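Local coordinates for protein enoyl-CoA hydratase (Mycobacterium avium, PDB 3OC7) that probably catalyses the hydration of enoyl-CoA thioesters in fatty acid metabolism, as expected of a member of the crotonase family, at residues 218-221 and 222-225; 200-203 and 204-208. All coordinates share one frame; numbering follows the deposited sequence.

Contact 1 (218-221 and 222-225); sequences SKAL and TTAA. With EDO (1,2-ethanediol), chain B.
Thr222 and Thr223 both turn their backbone N-H toward the carbonyl of Lys219, and both bonds are weak and bent: Thr222 N lies 2.9 Å from Lys219 O at an N-H...O angle of 128°, and Thr223 N reaches the same oxygen at 126°. Residues 218-221 and 222-225 are successive turns of helix 212-245, and here its hydrogen bonding mixes i to i+3 with i to i+4 partners. Ala220 O likewise receives weak bonds from Thr223 N and Ala224 N. At Leu221 O the regular bond is replaced by a water bridge, the water donating to Leu221 O at 2.9 Å and accepting from Ala225 N at 3.1 Å; ethanediol, probably from the crystallisation liquor, also donates to this oxygen.

The hydroxyl of Thr222 adds a side-chain bond to the Lys219 carbonyl, its third donor. With OG1 placed between the backbone N and the carbonyl carbon (chi1 73°), it donates to Lys219 O over 2.8 Å, in the carbonyl plane and on a lone pair. Thr223 takes the same rotamer; its OG1 shares a second water with Ala220 O, while its CG2 lies 4.1 Å from Lys219 CG. The Lys219 chain then runs out extended, and its amine forms a salt bridge with Asp131 and hydrogen bonds to the carbonyls of Ile104 and Leu109.

Lys219 thereby ties the helix to the end of helix 86-106 and the loop before strand 111-115, while Leu221 and Thr222 pack on Leu237 and Tyr172 of the second subunit.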
loop_
_atom_site.group_PDB
_atom_site.type_symbol
_atom_site.label_atom_id
_atom_site.label_comp_id
_atom_site.label_asym_id
_atom_site.label_seq_id
_atom_site.Cartn_x
_atom_site.Cartn_y
_atom_site.Cartn_z
ATOM N N SER A 218 10.230 16.833 -7.243
ATOM C CA SER A 218 10.065 15.784 -6.218
ATOM C C SER A 218 8.563 15.484 -5.980
ATOM O O SER A 218 8.167 14.305 -5.899
ATOM C CB SER A 218 10.784 16.155 -4.910
ATOM O OG SER A 218 12.203 16.326 -5.066
ATOM N N LYS A 219 7.726 16.527 -5.886
ATOM C CA LYS A 219 6.255 16.349 -5.817
ATOM C C LYS A 219 5.673 15.583 -7.038
ATOM O O LYS A 219 4.885 14.620 -6.871
ATOM C CB LYS A 219 5.540 17.697 -5.631
ATOM C CG LYS A 219 4.002 17.624 -5.690
ATOM C CD LYS A 219 3.267 18.891 -5.200
ATOM C CE LYS A 219 1.780 18.818 -5.553
ATOM N NZ LYS A 219 0.943 19.807 -4.789
ATOM N N ALA A 220 6.045 15.999 -8.256
ATOM C CA ALA A 220 5.516 15.382 -9.482
ATOM C C ALA A 220 5.785 13.856 -9.566
ATOM O O ALA A 220 4.952 13.088 -10.079
ATOM C CB ALA A 220 6.039 16.100 -10.726
ATOM N N LEU A 221 6.924 13.407 -9.032
ATOM C CA LEU A 221 7.180 11.945 -8.990
ATOM C C LEU A 221 6.076 11.182 -8.215
ATOM O O LEU A 221 5.634 10.085 -8.630
ATOM C CB LEU A 221 8.567 11.635 -8.408
ATOM C CG LEU A 221 9.788 12.118 -9.209
ATOM C CD1 LEU A 221 11.005 12.195 -8.301
ATOM C CD2 LEU A 221 10.059 11.195 -10.405
ATOM N N THR A 222 5.610 11.792 -7.114
ATOM C CA THR A 222 4.602 11.197 -6.208
ATOM C C THR A 222 3.143 11.367 -6.671
ATOM O O THR A 222 2.264 10.630 -6.188
ATOM C CB THR A 222 4.747 11.694 -4.719
ATOM O OG1 THR A 222 4.294 13.059 -4.581
ATOM C CG2 THR A 222 6.210 11.542 -4.218
ATOM N N THR A 223 2.886 12.295 -7.605
ATOM C CA THR A 223 1.506 12.570 -8.083
ATOM C C THR A 223 1.128 11.965 -9.444
ATOM O O THR A 223 -0.056 11.972 -9.802
ATOM C CB THR A 223 1.218 14.099 -8.187
ATOM O OG1 THR A 223 2.124 14.688 -9.136
ATOM C CG2 THR A 223 1.329 14.799 -6.823
ATOM N N ALA A 224 2.110 11.438 -10.184
ATOM C CA ALA A 224 1.877 10.899 -11.536
ATOM C C ALA A 224 0.774 9.836 -11.587
ATOM O O ALA A 224 -0.133 9.912 -12.435
ATOM C CB ALA A 224 3.190 10.362 -12.146
ATOM N N ALA A 225 0.823 8.870 -10.665
ATOM C CA ALA A 225 -0.197 7.791 -10.618
ATOM C C ALA A 225 -1.604 8.299 -10.247
ATOM O O ALA A 225 -2.618 7.801 -10.774
ATOM C CB ALA A 225 0.230 6.658 -9.669
HETATM C C1 EDO B . 7.811 6.861 -11.608
HETATM O O1 EDO B . 7.702 5.434 -11.674
HETATM C C2 EDO B . 6.483 7.476 -11.184
HETATM O O2 EDO B . 6.657 8.900 -11.144
HETATM O O HOH W 1 2.914 14.228 -12.091
HETATM O O HOH W 2 3.304 8.366 -8.879
#

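Contact 2 (200-203 and 204-208)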
loop_
_atom_site.group_PDB
_atom_site.type_symbol
_atom_site.label_atom_id
_atom_site.label_comp_id
_atom_site.label_asym_id
_atom_site.label_seq_id
_atom_site.Cartn_x
_atom_site.Cartn_y
_atom_site.Cartn_z
ATOM N N ILE A 200 3.197 21.962 12.537
ATOM C CA ILE A 200 3.146 22.722 11.273
ATOM C C ILE A 200 4.379 23.629 11.106
ATOM O O ILE A 200 4.988 23.647 10.024
ATOM C CB ILE A 200 1.787 23.524 11.109
ATOM C CG1 ILE A 200 0.571 22.567 10.996
ATOM C CG2 ILE A 200 1.837 24.532 9.941
ATOM C CD1 ILE A 200 0.454 21.761 9.677
ATOM N N ASP A 201 4.770 24.357 12.165
ATOM C CA ASP A 201 5.943 25.246 12.091
ATOM C C ASP A 201 7.221 24.467 11.716
ATOM O O ASP A 201 8.002 24.918 10.855
ATOM C CB ASP A 201 6.133 26.044 13.404
ATOM C CG ASP A 201 5.184 27.265 13.528
ATOM O OD1 ASP A 201 4.475 27.623 12.562
ATOM O OD2 ASP A 201 5.156 27.881 14.622
ATOM N N GLN A 202 7.405 23.286 12.307
ATOM C CA GLN A 202 8.590 22.473 11.982
ATOM C C GLN A 202 8.582 21.943 10.536
ATOM O O GLN A 202 9.624 21.981 9.856
ATOM C CB GLN A 202 8.804 21.329 12.984
ATOM C CG GLN A 202 10.160 20.615 12.812
ATOM C CD GLN A 202 11.363 21.562 12.931
ATOM O OE1 GLN A 202 12.178 21.678 12.008
ATOM N NE2 GLN A 202 11.470 22.242 14.070
ATOM N N LEU A 203 7.421 21.457 10.079
ATOM C CA LEU A 203 7.283 20.966 8.696
ATOM C C LEU A 203 7.522 22.073 7.653
ATOM O O LEU A 203 8.197 21.832 6.640
ATOM C CB LEU A 203 5.929 20.236 8.464
ATOM C CG LEU A 203 5.692 18.893 9.171
ATOM C CD1 LEU A 203 4.193 18.543 9.231
ATOM C CD2 LEU A 203 6.499 17.746 8.541
ATOM N N VAL A 204 6.977 23.266 7.889
ATOM C CA VAL A 204 7.189 24.426 7.002
ATOM C C VAL A 204 8.684 24.840 6.919
ATOM O O VAL A 204 9.201 25.115 5.817
ATOM C CB VAL A 204 6.255 25.617 7.420
ATOM C CG1 VAL A 204 6.698 26.950 6.787
ATOM C CG2 VAL A 204 4.793 25.293 7.067
ATOM N N THR A 205 9.374 24.850 8.064
ATOM C CA THR A 205 10.824 25.110 8.131
ATOM C C THR A 205 11.616 24.111 7.254
ATOM O O THR A 205 12.452 24.517 6.434
ATOM C CB THR A 205 11.337 25.127 9.608
ATOM O OG1 THR A 205 10.665 26.163 10.342
ATOM C CG2 THR A 205 12.842 25.390 9.667
ATOM N N ASP A 206 11.326 22.815 7.396
ATOM C CA ASP A 206 12.054 21.786 6.637
ATOM C C ASP A 206 11.760 21.786 5.114
ATOM O O ASP A 206 12.684 21.707 4.295
ATOM C CB ASP A 206 11.847 20.408 7.292
ATOM C CG ASP A 206 12.523 20.298 8.667
ATOM O OD1 ASP A 206 13.442 21.103 8.969
ATOM O OD2 ASP A 206 12.142 19.404 9.455
ATOM N N VAL A 207 10.485 21.887 4.736
ATOM C CA VAL A 207 10.113 21.999 3.311
ATOM C C VAL A 207 10.737 23.259 2.657
ATOM O O VAL A 207 11.256 23.205 1.534
ATOM C CB VAL A 207 8.559 21.933 3.104
ATOM C CG1 VAL A 207 8.174 22.165 1.642
ATOM C CG2 VAL A 207 8.008 20.585 3.571
ATOM N N GLY A 208 10.718 24.382 3.370
ATOM C CA GLY A 208 11.284 25.647 2.868
ATOM C C GLY A 208 12.773 25.670 2.556
ATOM O O GLY A 208 13.234 26.570 1.829
#
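Thr205 grips the carbonyl of Asp201 twice. Its N-H donates to Asp201 O at 3.1 Å and its hydroxyl OG1 donates to the same oxygen at 3.0 Å, the two arriving from opposite faces of the carbonyl plane. The hydroxyl can fold back this way because OG1 stands beside its own backbone N (chi1 -60°). One residue further along, the Gln202 and Asp206 side chains cross at an angle, with amide and carboxylate planes 47° apart. On the buried side, Ile200 CG2 and Val204 CG2 touch at 4.2 Å; the latter methyl also lies 3.4 Å from Ile200 O.

Regular i to i+4 bonds hold these groups in place: Asp206 N donates to Gln202 O at 3.1 Å behind the polar pair, and Val204 N donates to Ile200 O behind the apolar one, nearly straight at 168°. This is an amphipathic helix, 196-208, packed against the mixed sheet of the crotonase fold. Ile200 and Val204 both rest on Val60 of strand 58-63, Val207 on Val58, and Ile200 and Leu203 on Val134 of strand 132-135; Ile200 reaches strand 111-115 between them as well.

Farther out, Leu203 and Val207 pack on Thr174 of the second subunit, and Asp206 lies against Glu176 of that subunit. Asp206 OD1 also forms a long, weak ion pair with Arg209, and the Gly208 carbonyl accepts a hydrogen bond from Arg57.

In the fold
From the N terminus, the chain first builds the mixed sheet and the helices around it, then reaches contact 2 on helix 196-208 and, after a short connection, contact 1 on helix 212-245. Each contact joins consecutive turns of one helix, so neither closes a long loop; they stand in series, neither nested nor crossing. Their centres are 20 Å apart and their nearest atoms about 9 Å, without touching. Contact 2 fastens its helix to the central strands 58-63, 111-115 and 132-135, whereas contact 1 reaches back to helix 86-106 and the residues just before strands 111-115 and 132-135. Both also face the second subunit, meeting its 172-174 region.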